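Long-range contacts in LipS lipolytic enzyme (Unidentified, PDB 4FBL), which probably hydrolyses ester bonds in lipids as a thermostable lipase of the alpha/beta-hydrolase family, and holds a spermidine molecule in its pocket: residues C[59-64]-C[193-198]; C[63-68]-C[187-192]; C[130-135]-C[153-158]; C[181-186]-C[263-268]. One frame throughout, in Å; residues are numbered along the deposited sequence.

In the fold
From the N terminus, the loop that follows strand 52-57 enters contacts 1 and 2 together, sharing Ser63 and Pro64. Contact 1 closes a long loop on strand 194-196, and contact 2 closes a slightly shorter one on the chain just before it, 187-192. Inside both sits contact 3, a short closure that joins helix 129-140 to the loop leaving strand 147-151. Contact 4 starts at 181-186, within those long loops, and ends beyond them at 263-268, crossing contacts 1 and 2. Together they tie the excursion between strands 147-151 and 221-226 to the main sheet's loops and the C-terminal helix. Contacts 1, 2 and 4 all reach spermidine.

Contact 1 (C[59-64]-C[193-198]); sequences GFTGSP and PVTPVP. With SPD (spermidine), chain I.
One wall of the spermidine pocket is a type II beta turn, Gly59 to Gly62, and its two middle residues, Phe60 and Thr61, lean on strand 194-196. Thr61 does most of the touching through its methyl: CG2 lies 4.0 Å from Pro196 CD and also 4.0 Å from Val194 O, a buried carbonyl with no polar partner in the model. Phe60 has CG anti to the backbone N (chi1 -178°), which carries its ring out to the strand, where CE2 comes 4.1 Å from Thr195 CG2; the two side chains cross at about a right angle. The hydroxyl of Thr195 is occupied elsewhere, on Pro176 O of strand 174-176, the antiparallel partner of this strand.

At the pocket side, Thr61 OG1 folds back on the turn and gives a 2.7 Å hydrogen bond to Phe60 O, in the carbonyl plane and on a lone pair, with a C=O...donor angle of 108°. The same Phe60 O takes a weak 3.4 Å bond from spermidine N6. Were Thr61 cut back to an alanine, a gap would probably open beside Pro196 and Val194, and Phe60 O would lose its hydroxyl donor. Met96 of helix 93-97 packs on Phe60, Thr61 and Pro196 alike. The turn itself is closed by Gly62 N on Gly59 O at 3.1 Å. A glycine-rich turn directly after a central strand, beside the probable nucleophile Ser128, is consistent with the oxyanion-hole loop of alpha/beta hydrolases, here backed by a strand of the cap-like insertion.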
loop_
_atom_site.group_PDB
_atom_site.type_symbol
_atom_site.label_atom_id
_atom_site.label_comp_id
_atom_site.label_asym_id
_atom_site.label_seq_id
_atom_site.Cartn_x
_atom_site.Cartn_y
_atom_site.Cartn_z
ATOM N N GLY C 59 -1.228 11.570 -13.360
ATOM C CA GLY C 59 -0.596 10.900 -12.218
ATOM C C GLY C 59 -0.151 11.872 -11.127
ATOM O O GLY C 59 -0.553 13.049 -11.122
ATOM N N PHE C 60 0.642 11.313 -10.190
ATOM C CA PHE C 60 1.012 11.922 -8.875
ATOM C C PHE C 60 1.988 13.087 -9.141
ATOM O O PHE C 60 3.011 12.859 -9.748
ATOM C CB PHE C 60 1.745 10.790 -8.126
ATOM C CG PHE C 60 2.178 11.127 -6.753
ATOM C CD1 PHE C 60 1.255 11.126 -5.693
ATOM C CD2 PHE C 60 3.558 11.316 -6.502
ATOM C CE1 PHE C 60 1.704 11.345 -4.338
ATOM C CE2 PHE C 60 4.036 11.593 -5.174
ATOM C CZ PHE C 60 3.124 11.626 -4.106
ATOM N N THR C 61 1.692 14.251 -8.590
ATOM C CA THR C 61 2.327 15.578 -8.823
ATOM C C THR C 61 2.155 16.115 -10.245
ATOM O O THR C 61 2.605 17.234 -10.539
ATOM C CB THR C 61 3.878 15.729 -8.548
ATOM O OG1 THR C 61 4.573 15.105 -9.613
ATOM C CG2 THR C 61 4.290 15.247 -7.148
ATOM N N GLY C 62 1.424 15.390 -11.089
ATOM C CA GLY C 62 1.170 15.902 -12.445
ATOM C C GLY C 62 -0.142 16.607 -12.532
ATOM O O GLY C 62 -0.688 17.116 -11.558
ATOM N N SER C 63 -0.640 16.735 -13.764
ATOM C CA SER C 63 -1.884 17.507 -13.970
ATOM C C SER C 63 -2.467 17.112 -15.347
ATOM O O SER C 63 -1.784 16.413 -16.091
ATOM C CB SER C 63 -1.605 19.034 -14.030
ATOM O OG SER C 63 -1.012 19.342 -15.325
ATOM N N PRO C 64 -3.712 17.532 -15.654
ATOM C CA PRO C 64 -4.256 17.128 -16.994
ATOM C C PRO C 64 -3.400 17.527 -18.186
ATOM O O PRO C 64 -3.513 16.926 -19.278
ATOM C CB PRO C 64 -5.525 17.918 -17.099
ATOM C CG PRO C 64 -6.016 18.031 -15.592
ATOM C CD PRO C 64 -4.683 18.324 -14.888
ATOM N N PRO C 193 7.318 21.209 -9.180
ATOM C CA PRO C 193 8.748 21.217 -9.201
ATOM C C PRO C 193 9.373 20.461 -7.966
ATOM O O PRO C 193 10.608 20.174 -7.950
ATOM C CB PRO C 193 9.077 22.728 -9.172
ATOM C CG PRO C 193 7.992 23.322 -8.325
ATOM C CD PRO C 193 6.760 22.540 -8.859
ATOM N N VAL C 194 8.498 20.123 -7.004
ATOM C CA VAL C 194 8.867 19.414 -5.761
ATOM C C VAL C 194 7.835 18.250 -5.527
ATOM O O VAL C 194 6.645 18.311 -6.001
ATOM C CB VAL C 194 8.886 20.380 -4.519
ATOM C CG1 VAL C 194 9.894 21.538 -4.737
ATOM C CG2 VAL C 194 7.484 21.005 -4.192
ATOM N N THR C 195 8.298 17.201 -4.841
ATOM C CA THR C 195 7.392 16.168 -4.266
ATOM C C THR C 195 7.025 16.442 -2.792
ATOM O O THR C 195 7.929 16.513 -1.932
ATOM C CB THR C 195 8.110 14.884 -4.328
ATOM O OG1 THR C 195 8.457 14.647 -5.698
ATOM C CG2 THR C 195 7.222 13.744 -3.753
ATOM N N PRO C 196 5.735 16.699 -2.496
ATOM C CA PRO C 196 5.306 16.901 -1.111
ATOM C C PRO C 196 5.285 15.523 -0.373
ATOM O O PRO C 196 4.505 14.595 -0.693
ATOM C CB PRO C 196 3.858 17.388 -1.222
ATOM C CG PRO C 196 3.584 17.463 -2.653
ATOM C CD PRO C 196 4.586 16.720 -3.424
ATOM N N VAL C 197 6.210 15.399 0.562
ATOM C CA VAL C 197 6.433 14.144 1.331
ATOM C C VAL C 197 5.187 13.476 1.929
ATOM O O VAL C 197 5.002 12.263 1.739
ATOM C CB VAL C 197 7.576 14.382 2.345
ATOM C CG1 VAL C 197 7.694 13.191 3.373
ATOM C CG2 VAL C 197 8.816 14.455 1.587
ATOM N N PRO C 198 4.304 14.248 2.571
ATOM C CA PRO C 198 3.179 13.514 3.153
ATOM C C PRO C 198 2.271 12.789 2.143
ATOM O O PRO C 198 1.449 12.015 2.604
ATOM C CB PRO C 198 2.347 14.595 3.847
ATOM C CG PRO C 198 3.379 15.673 4.152
ATOM C CD PRO C 198 4.260 15.667 2.949
HETATM N N1 SPD I . 9.126 11.657 -15.360
HETATM C C2 SPD I . 8.187 12.530 -14.760
HETATM C C3 SPD I . 6.862 11.760 -14.408
HETATM C C4 SPD I . 5.694 12.732 -14.415
HETATM C C5 SPD I . 5.443 13.364 -13.040
HETATM N N6 SPD I . 4.000 13.484 -12.908
HETATM C C7 SPD I . 3.134 13.017 -13.959
HETATM C C8 SPD I . 2.916 11.493 -13.984
HETATM C C9 SPD I . 3.788 10.653 -13.038
HETATM N N10 SPD I . 4.380 9.558 -13.787
#

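Contact 2 (C[63-68]-C[187-192]); sequences SPQSMR and VKELAY. With SPD (spermidine), chain I.
Leu190 and Gln65 lie obliquely across one another, with the root of the glutamine against the leucine: Gln65 CB is 3.9 Å from Leu190 CB. From CG outward the placement of the glutamine is doubtful, because CG is modelled too close to Leu190 and the amide is probably turned over. Leu190 also leans on Ser63, where its CG lies 4.0 Å from Ser63 OG. That hydroxyl carries the polar link between the two segments: Ser63 OG donates to Leu190 O at 3.1 Å, meeting the carbonyl at a C=O...donor angle of 149° and tilted 17° from its plane. It can also look back to its own segment, because it sits between the backbone N and the carbonyl carbon (chi1 75°), and there it accepts from Gln65 N at 3.2 Å, an ST turn that opens the approach to helix 68-76.

Glu189 runs past this group, fully extended, toward the pocket. Its OE2 passes Ser66 CB at 3.7 Å, while OE1 is held by the backbone N of Ser180. Spermidine stands at the carboxylate, but some of its carbons are modelled too close, so details of that meeting are doubtful. Next to this, the backbone of Tyr192 is hydrogen-bonded to that of Thr61.

The chemistry is thus split: one serine hydroxyl, donor and acceptor at once, links its own turn to the Leu190 carbonyl, and an acid fixed by a backbone N-H gives the pocket a negative wall that would probably suit a polyamine.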
loop_
_atom_site.group_PDB
_atom_site.type_symbol
_atom_site.label_atom_id
_atom_site.label_comp_id
_atom_site.label_asym_id
_atom_site.label_seq_id
_atom_site.Cartn_x
_atom_site.Cartn_y
_atom_site.Cartn_z
ATOM N N SER C 63 -0.640 16.735 -13.764
ATOM C CA SER C 63 -1.884 17.507 -13.970
ATOM C C SER C 63 -2.467 17.112 -15.347
ATOM O O SER C 63 -1.784 16.413 -16.091
ATOM C CB SER C 63 -1.605 19.034 -14.030
ATOM O OG SER C 63 -1.012 19.342 -15.325
ATOM N N PRO C 64 -3.712 17.532 -15.654
ATOM C CA PRO C 64 -4.256 17.128 -16.994
ATOM C C PRO C 64 -3.400 17.527 -18.186
ATOM O O PRO C 64 -3.513 16.926 -19.278
ATOM C CB PRO C 64 -5.525 17.918 -17.099
ATOM C CG PRO C 64 -6.016 18.031 -15.592
ATOM C CD PRO C 64 -4.683 18.324 -14.888
ATOM N N GLN C 65 -2.503 18.510 -18.015
ATOM C CA GLN C 65 -1.721 18.890 -19.170
ATOM C C GLN C 65 -0.936 17.734 -19.719
ATOM O O GLN C 65 -0.659 17.675 -20.936
ATOM C CB GLN C 65 -0.798 20.096 -18.887
ATOM C CG GLN C 65 0.589 19.712 -18.535
ATOM C CD GLN C 65 1.495 19.613 -19.685
ATOM O OE1 GLN C 65 1.286 20.211 -20.726
ATOM N NE2 GLN C 65 2.527 18.873 -19.506
ATOM N N SER C 66 -0.530 16.769 -18.877
ATOM C CA SER C 66 0.313 15.731 -19.469
ATOM C C SER C 66 -0.539 14.775 -20.312
ATOM O O SER C 66 0.052 13.978 -21.103
ATOM C CB SER C 66 1.112 14.911 -18.463
ATOM O OG SER C 66 0.260 14.386 -17.489
ATOM N N MET C 67 -1.870 14.831 -20.122
ATOM C CA MET C 67 -2.815 13.922 -20.796
ATOM C C MET C 67 -3.591 14.687 -21.930
ATOM O O MET C 67 -4.444 14.093 -22.610
ATOM C CB MET C 67 -3.855 13.381 -19.805
ATOM C CG MET C 67 -3.299 12.814 -18.458
ATOM S SD MET C 67 -2.111 11.524 -18.827
ATOM C CE MET C 67 -2.907 10.115 -19.519
ATOM N N ARG C 68 -3.341 15.998 -22.097
ATOM C CA ARG C 68 -4.145 16.845 -22.998
ATOM C C ARG C 68 -4.133 16.402 -24.490
ATOM O O ARG C 68 -5.195 16.256 -25.113
ATOM C CB ARG C 68 -3.719 18.319 -22.836
ATOM C CG ARG C 68 -4.838 19.312 -23.260
ATOM C CD ARG C 68 -4.597 20.786 -22.781
ATOM N NE ARG C 68 -5.384 21.018 -21.548
ATOM C CZ ARG C 68 -6.723 20.896 -21.470
ATOM N NH1 ARG C 68 -7.429 20.551 -22.559
ATOM N NH2 ARG C 68 -7.383 21.136 -20.333
ATOM N N VAL C 187 11.037 18.840 -24.516
ATOM C CA VAL C 187 9.596 18.773 -24.159
ATOM C C VAL C 187 9.342 19.010 -22.654
ATOM O O VAL C 187 9.980 18.368 -21.769
ATOM C CB VAL C 187 8.943 17.452 -24.597
ATOM C CG1 VAL C 187 7.472 17.419 -24.202
ATOM C CG2 VAL C 187 9.090 17.261 -26.073
ATOM N N LYS C 188 8.421 19.919 -22.362
ATOM C CA LYS C 188 8.152 20.205 -20.960
ATOM C C LYS C 188 6.820 19.673 -20.418
ATOM O O LYS C 188 5.819 19.666 -21.110
ATOM C CB LYS C 188 8.388 21.672 -20.658
ATOM C CG LYS C 188 9.939 22.003 -20.568
ATOM C CD LYS C 188 10.438 22.591 -19.199
ATOM C CE LYS C 188 10.036 21.714 -17.938
ATOM N NZ LYS C 188 8.966 22.431 -17.106
ATOM N N GLU C 189 6.821 19.215 -19.169
ATOM C CA GLU C 189 5.581 18.749 -18.523
ATOM C C GLU C 189 5.150 19.734 -17.493
ATOM O O GLU C 189 5.959 20.234 -16.779
ATOM C CB GLU C 189 5.811 17.412 -17.826
ATOM C CG GLU C 189 4.546 16.917 -17.095
ATOM C CD GLU C 189 4.736 15.618 -16.235
ATOM O OE1 GLU C 189 5.880 15.063 -16.052
ATOM O OE2 GLU C 189 3.680 15.156 -15.752
ATOM N N LEU C 190 3.882 19.998 -17.372
ATOM C CA LEU C 190 3.392 20.776 -16.290
ATOM C C LEU C 190 3.111 19.859 -15.047
ATOM O O LEU C 190 2.021 19.293 -14.921
ATOM C CB LEU C 190 2.117 21.494 -16.744
ATOM C CG LEU C 190 1.513 22.437 -15.744
ATOM C CD1 LEU C 190 2.600 23.384 -15.275
ATOM C CD2 LEU C 190 0.366 23.181 -16.309
ATOM N N ALA C 191 4.077 19.805 -14.121
ATOM C CA ALA C 191 3.995 19.022 -12.882
ATOM C C ALA C 191 4.639 19.867 -11.785
ATOM O O ALA C 191 5.374 20.779 -12.072
ATOM C CB ALA C 191 4.763 17.787 -13.080
ATOM N N TYR C 192 4.383 19.580 -10.516
ATOM C CA TYR C 192 5.014 20.392 -9.443
ATOM C C TYR C 192 6.531 20.159 -9.508
ATOM O O TYR C 192 6.991 19.082 -9.881
ATOM C CB TYR C 192 4.471 20.013 -8.049
ATOM C CG TYR C 192 3.033 20.351 -7.781
ATOM C CD1 TYR C 192 2.519 21.625 -8.043
ATOM C CD2 TYR C 192 2.159 19.385 -7.181
ATOM C CE1 TYR C 192 1.201 21.967 -7.704
ATOM C CE2 TYR C 192 0.828 19.698 -6.902
ATOM C CZ TYR C 192 0.331 20.975 -7.145
ATOM O OH TYR C 192 -1.018 21.268 -6.835
HETATM N N1 SPD I . 9.126 11.657 -15.360
HETATM C C2 SPD I . 8.187 12.530 -14.760
HETATM C C3 SPD I . 6.862 11.760 -14.408
HETATM C C4 SPD I . 5.694 12.732 -14.415
HETATM C C5 SPD I . 5.443 13.364 -13.040
HETATM N N6 SPD I . 4.000 13.484 -12.908
HETATM C C7 SPD I . 3.134 13.017 -13.959
HETATM C C8 SPD I . 2.916 11.493 -13.984
HETATM C C9 SPD I . 3.788 10.653 -13.038
HETATM N N10 SPD I . 4.380 9.558 -13.787
#

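Contact 3 (C[130-135]-C[153-158]); sequences GGALTV and AALRME
Backbones nearly touch where the start of helix 129-140 meets the loop leaving strand 147-151: Gly131 CA is 4.2 Å from Ala153 CA. The methyl of Ala153 lies directly on the helix backbone, its CB 3.5 Å from Gly131 C, and a side chain on Gly131 would be tight there, since its CB would fall about 3.1 Å from Ala153 CB. One residue on, Ala132 points its methyl at the loop and rests 3.7 Å from Ala154 O.

Leu155 then turns back to the helix: its CD1 methyl sits 3.8 Å from Ala132 CA and, one turn up, 4.4 Å from Val135 CG2. Gly130 belongs to a GxSxG sequence, probably the nucleophile elbow of the alpha/beta-hydrolase fold, with Ser128 at its tip; Ala154 is hydrogen-bonded through its backbone to that serine, so the loop follows the elbow closely. Within the helix, Thr134 OG1 bonds to Gly130 O at 2.8 Å, and Thr134 N reaches the same oxygen from the opposite face of its plane, so two donors grip one carbonyl.

Ile206 and Ala210 of helix 200-213 close over Ala132 and Val135 respectively, and Ile240 of helix 235-243 packs on both Ala153 and Leu155. Beyond Leu155 the loop meets the second subunit, where Arg156 NH2 forms a salt bridge with Glu211 OE2 of that neighbouring chain.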
loop_
_atom_site.group_PDB
_atom_site.type_symbol
_atom_site.label_atom_id
_atom_site.label_comp_id
_atom_site.label_asym_id
_atom_site.label_seq_id
_atom_site.Cartn_x
_atom_site.Cartn_y
_atom_site.Cartn_z
ATOM N N GLY C 130 -2.171 7.397 -12.449
ATOM C CA GLY C 130 -3.496 7.368 -13.178
ATOM C C GLY C 130 -3.671 6.038 -13.869
ATOM O O GLY C 130 -4.789 5.498 -14.026
ATOM N N GLY C 131 -2.565 5.393 -14.200
ATOM C CA GLY C 131 -2.715 4.054 -14.779
ATOM C C GLY C 131 -2.954 2.985 -13.691
ATOM O O GLY C 131 -3.613 1.944 -13.938
ATOM N N ALA C 132 -2.487 3.253 -12.473
ATOM C CA ALA C 132 -2.810 2.350 -11.322
ATOM C C ALA C 132 -4.283 2.548 -10.915
ATOM O O ALA C 132 -4.988 1.571 -10.572
ATOM C CB ALA C 132 -1.865 2.711 -10.087
ATOM N N LEU C 133 -4.756 3.809 -11.006
ATOM C CA LEU C 133 -6.147 4.093 -10.834
ATOM C C LEU C 133 -7.091 3.448 -11.885
ATOM O O LEU C 133 -8.262 3.124 -11.559
ATOM C CB LEU C 133 -6.399 5.599 -10.725
ATOM C CG LEU C 133 -5.951 6.270 -9.399
ATOM C CD1 LEU C 133 -5.856 7.773 -9.596
ATOM C CD2 LEU C 133 -6.955 5.926 -8.269
ATOM N N THR C 134 -6.598 3.318 -13.111
ATOM C CA THR C 134 -7.312 2.691 -14.204
ATOM C C THR C 134 -7.474 1.183 -13.812
ATOM O O THR C 134 -8.596 0.620 -13.893
ATOM C CB THR C 134 -6.485 2.826 -15.492
ATOM O OG1 THR C 134 -6.435 4.193 -15.881
ATOM C CG2 THR C 134 -7.047 2.022 -16.643
ATOM N N VAL C 135 -6.371 0.548 -13.374
ATOM C CA VAL C 135 -6.410 -0.837 -12.883
ATOM C C VAL C 135 -7.312 -0.919 -11.663
ATOM O O VAL C 135 -8.102 -1.821 -11.574
ATOM C CB VAL C 135 -5.044 -1.396 -12.568
ATOM C CG1 VAL C 135 -5.184 -2.826 -11.903
ATOM C CG2 VAL C 135 -4.239 -1.520 -13.853
ATOM N N ALA C 153 1.849 2.180 -15.682
ATOM C CA ALA C 153 1.050 2.218 -14.474
ATOM C C ALA C 153 1.931 1.948 -13.238
ATOM O O ALA C 153 2.726 1.033 -13.282
ATOM C CB ALA C 153 -0.069 1.162 -14.550
ATOM N N ALA C 154 1.764 2.762 -12.193
ATOM C CA ALA C 154 2.653 2.765 -11.019
ATOM C C ALA C 154 2.085 1.834 -9.890
ATOM O O ALA C 154 1.594 2.286 -8.838
ATOM C CB ALA C 154 2.808 4.198 -10.512
ATOM N N LEU C 155 2.064 0.557 -10.167
ATOM C CA LEU C 155 1.590 -0.455 -9.119
ATOM C C LEU C 155 2.694 -0.717 -8.062
ATOM O O LEU C 155 2.396 -0.764 -6.846
ATOM C CB LEU C 155 1.164 -1.723 -9.775
ATOM C CG LEU C 155 -0.326 -1.827 -10.183
ATOM C CD1 LEU C 155 -0.752 -0.838 -11.229
ATOM C CD2 LEU C 155 -0.493 -3.189 -10.811
ATOM N N ARG C 156 3.947 -0.853 -8.534
ATOM C CA ARG C 156 5.141 -1.162 -7.671
ATOM C C ARG C 156 6.260 -0.192 -7.998
ATOM O O ARG C 156 6.823 -0.272 -9.096
ATOM C CB ARG C 156 5.587 -2.591 -7.938
ATOM C CG ARG C 156 4.560 -3.637 -7.555
ATOM C CD ARG C 156 5.199 -5.124 -7.762
ATOM N NE ARG C 156 5.475 -5.763 -6.475
ATOM C CZ ARG C 156 6.620 -5.693 -5.791
ATOM N NH1 ARG C 156 7.691 -5.049 -6.272
ATOM N NH2 ARG C 156 6.721 -6.293 -4.622
ATOM N N MET C 157 6.536 0.764 -7.109
ATOM C CA MET C 157 7.633 1.714 -7.331
ATOM C C MET C 157 8.996 1.049 -7.074
ATOM O O MET C 157 10.015 1.458 -7.632
ATOM C CB MET C 157 7.515 2.931 -6.470
ATOM C CG MET C 157 6.218 3.804 -6.688
ATOM S SD MET C 157 6.118 4.339 -8.432
ATOM C CE MET C 157 7.343 5.657 -8.394
ATOM N N GLU C 158 9.030 0.076 -6.178
ATOM C CA GLU C 158 10.233 -0.704 -5.880
ATOM C C GLU C 158 11.399 0.168 -5.521
ATOM O O GLU C 158 12.448 -0.026 -6.071
ATOM C CB GLU C 158 10.625 -1.609 -7.072
ATOM C CG GLU C 158 10.171 -3.027 -6.825
ATOM C CD GLU C 158 9.845 -3.739 -8.097
ATOM O OE1 GLU C 158 10.414 -3.328 -9.151
ATOM O OE2 GLU C 158 9.040 -4.734 -8.023
#

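Contact 4 (C[181-186]-C[263-268]); sequences DIKAEG and LDNDKE. With SPD (spermidine), chain I.
The carboxylate of Asp264 takes hold of two successive backbone N-H groups in the loop 181-186. Lys183 N gives a 2.8 Å bond to Asp264 OD2, nearly straight at 161°, and Ala184 N gives a 3.0 Å bond to Asp264 OD1 at 168°. Both oxygens are met on their syn sides, the donors standing somewhat out of the carboxylate plane. Asp264 opens a type I beta turn, to Lys267, that leads into the C-terminal helix 267-279 of the alpha/beta-hydrolase fold, and its side chain ties down the loop between the short strands 174-176 and 194-196.

Apolar atoms pad the grip. Ile182 CG2 slides past the carboxylate, 3.8 Å from Asp264 CG, and Ile182 CD1 meets Leu263 CD2 at 4.3 Å. Next to it, Asn265 OD1 lies against the methyl of Ala184, while Asn265 ND2 is spoken for by Asn256 O.

Two more backbone N-H groups complete the grip on the acid. Asp264 OD2 also accepts from Tyr258 N, and OD1 accepts from Asn265 N at 2.7 Å, on the anti side and from the face opposite to Ala184 N. A leucine in place of Asp264 would probably leave the N-H groups of Lys183, Ala184 and Tyr258 without their acceptor and let the loop drift from the turn. Farther out, at the pocket end of the loop, Asp181 OD2 takes the backbone N of His230. The turn is closed by Lys267 N, bonded to Asp264 O at 2.9 Å.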
loop_
_atom_site.group_PDB
_atom_site.type_symbol
_atom_site.label_atom_id
_atom_site.label_comp_id
_atom_site.label_asym_id
_atom_site.label_seq_id
_atom_site.Cartn_x
_atom_site.Cartn_y
_atom_site.Cartn_z
ATOM N N ASP C 181 10.577 12.997 -17.072
ATOM C CA ASP C 181 11.465 11.974 -17.581
ATOM C C ASP C 181 10.905 11.709 -19.031
ATOM O O ASP C 181 9.948 10.911 -19.184
ATOM C CB ASP C 181 11.407 10.678 -16.727
ATOM C CG ASP C 181 12.146 9.528 -17.369
ATOM O OD1 ASP C 181 13.215 9.807 -17.933
ATOM O OD2 ASP C 181 11.704 8.334 -17.381
ATOM N N ILE C 182 11.509 12.359 -20.063
ATOM C CA ILE C 182 10.927 12.475 -21.429
ATOM C C ILE C 182 12.104 12.290 -22.396
ATOM O O ILE C 182 13.111 12.938 -22.247
ATOM C CB ILE C 182 10.223 13.836 -21.626
ATOM C CG1 ILE C 182 8.953 13.856 -20.824
ATOM C CG2 ILE C 182 9.861 14.085 -23.176
ATOM C CD1 ILE C 182 8.270 15.175 -20.613
ATOM N N LYS C 183 12.050 11.331 -23.323
ATOM C CA LYS C 183 13.187 11.165 -24.211
ATOM C C LYS C 183 13.364 12.334 -25.241
ATOM O O LYS C 183 14.494 12.816 -25.436
ATOM C CB LYS C 183 13.178 9.809 -24.914
ATOM C CG LYS C 183 14.525 9.490 -25.586
ATOM C CD LYS C 183 14.436 8.177 -26.249
ATOM C CE LYS C 183 15.760 7.805 -26.864
ATOM N NZ LYS C 183 15.600 6.434 -27.366
ATOM N N ALA C 184 12.268 12.761 -25.879
ATOM C CA ALA C 184 12.243 13.886 -26.820
ATOM C C ALA C 184 12.779 15.169 -26.175
ATOM O O ALA C 184 12.288 15.643 -25.124
ATOM C CB ALA C 184 10.836 14.142 -27.354
ATOM N N GLU C 185 13.725 15.784 -26.886
ATOM C CA GLU C 185 14.525 16.879 -26.364
ATOM C C GLU C 185 13.648 18.087 -26.298
ATOM O O GLU C 185 12.794 18.270 -27.159
ATOM C CB GLU C 185 15.761 17.055 -27.266
ATOM C CG GLU C 185 16.147 18.471 -27.653
ATOM C CD GLU C 185 17.639 18.546 -28.036
ATOM O OE1 GLU C 185 18.102 17.726 -28.890
ATOM O OE2 GLU C 185 18.335 19.409 -27.459
ATOM N N GLY C 186 13.793 18.886 -25.245
ATOM C CA GLY C 186 13.027 20.121 -25.199
ATOM C C GLY C 186 11.648 20.036 -24.572
ATOM O O GLY C 186 11.148 21.069 -24.094
ATOM N N LEU C 263 3.496 12.507 -23.753
ATOM C CA LEU C 263 4.089 13.771 -24.238
ATOM C C LEU C 263 5.231 13.509 -25.145
ATOM O O LEU C 263 5.733 14.438 -25.766
ATOM C CB LEU C 263 4.566 14.599 -23.051
ATOM C CG LEU C 263 3.784 15.803 -22.472
ATOM C CD1 LEU C 263 2.255 15.904 -22.786
ATOM C CD2 LEU C 263 4.124 16.155 -21.047
ATOM N N ASP C 264 5.645 12.258 -25.264
ATOM C CA ASP C 264 6.991 11.876 -25.794
ATOM C C ASP C 264 6.970 11.405 -27.293
ATOM O O ASP C 264 5.930 11.412 -27.939
ATOM C CB ASP C 264 7.534 10.726 -24.922
ATOM C CG ASP C 264 9.058 10.710 -24.818
ATOM O OD1 ASP C 264 9.753 11.202 -25.751
ATOM O OD2 ASP C 264 9.588 10.163 -23.823
ATOM N N ASN C 265 8.077 10.878 -27.800
ATOM C CA ASN C 265 8.118 10.533 -29.228
ATOM C C ASN C 265 7.001 9.569 -29.561
ATOM O O ASN C 265 6.573 9.519 -30.707
ATOM C CB ASN C 265 9.421 9.823 -29.649
ATOM C CG ASN C 265 10.618 10.705 -29.523
ATOM O OD1 ASN C 265 10.628 11.847 -29.994
ATOM N ND2 ASN C 265 11.630 10.204 -28.833
ATOM N N ASP C 266 6.555 8.729 -28.605
ATOM C CA ASP C 266 5.589 7.688 -29.027
ATOM C C ASP C 266 4.169 8.152 -28.819
ATOM O O ASP C 266 3.248 7.343 -28.971
ATOM C CB ASP C 266 5.796 6.368 -28.272
ATOM C CG ASP C 266 7.044 5.637 -28.719
ATOM O OD1 ASP C 266 7.094 5.253 -29.905
ATOM O OD2 ASP C 266 7.932 5.398 -27.880
ATOM N N LYS C 267 3.947 9.422 -28.452
ATOM C CA LYS C 267 2.522 9.884 -28.192
ATOM C C LYS C 267 1.510 9.583 -29.305
ATOM O O LYS C 267 0.328 9.220 -29.081
ATOM C CB LYS C 267 2.479 11.361 -27.796
ATOM C CG LYS C 267 2.906 12.468 -28.905
ATOM C CD LYS C 267 2.929 13.847 -28.239
ATOM C CE LYS C 267 2.801 14.937 -29.344
ATOM N NZ LYS C 267 3.983 14.614 -30.252
ATOM N N GLU C 268 1.945 9.773 -30.555
ATOM C CA GLU C 268 1.067 9.460 -31.715
ATOM C C GLU C 268 0.621 8.031 -31.839
ATOM O O GLU C 268 -0.575 7.773 -32.090
ATOM C CB GLU C 268 1.822 9.856 -32.997
ATOM C CG GLU C 268 1.894 11.391 -33.190
ATOM C CD GLU C 268 3.158 12.004 -32.592
ATOM O OE1 GLU C 268 4.057 11.244 -32.126
ATOM O OE2 GLU C 268 3.182 13.272 -32.553
HETATM N N1 SPD I . 9.126 11.657 -15.360
HETATM C C2 SPD I . 8.187 12.530 -14.760
HETATM C C3 SPD I . 6.862 11.760 -14.408
HETATM C C4 SPD I . 5.694 12.732 -14.415
HETATM C C5 SPD I . 5.443 13.364 -13.040
HETATM N N6 SPD I . 4.000 13.484 -12.908
HETATM C C7 SPD I . 3.134 13.017 -13.959
HETATM C C8 SPD I . 2.916 11.493 -13.984
HETATM C C9 SPD I . 3.788 10.653 -13.038
HETATM N N10 SPD I . 4.380 9.558 -13.787
#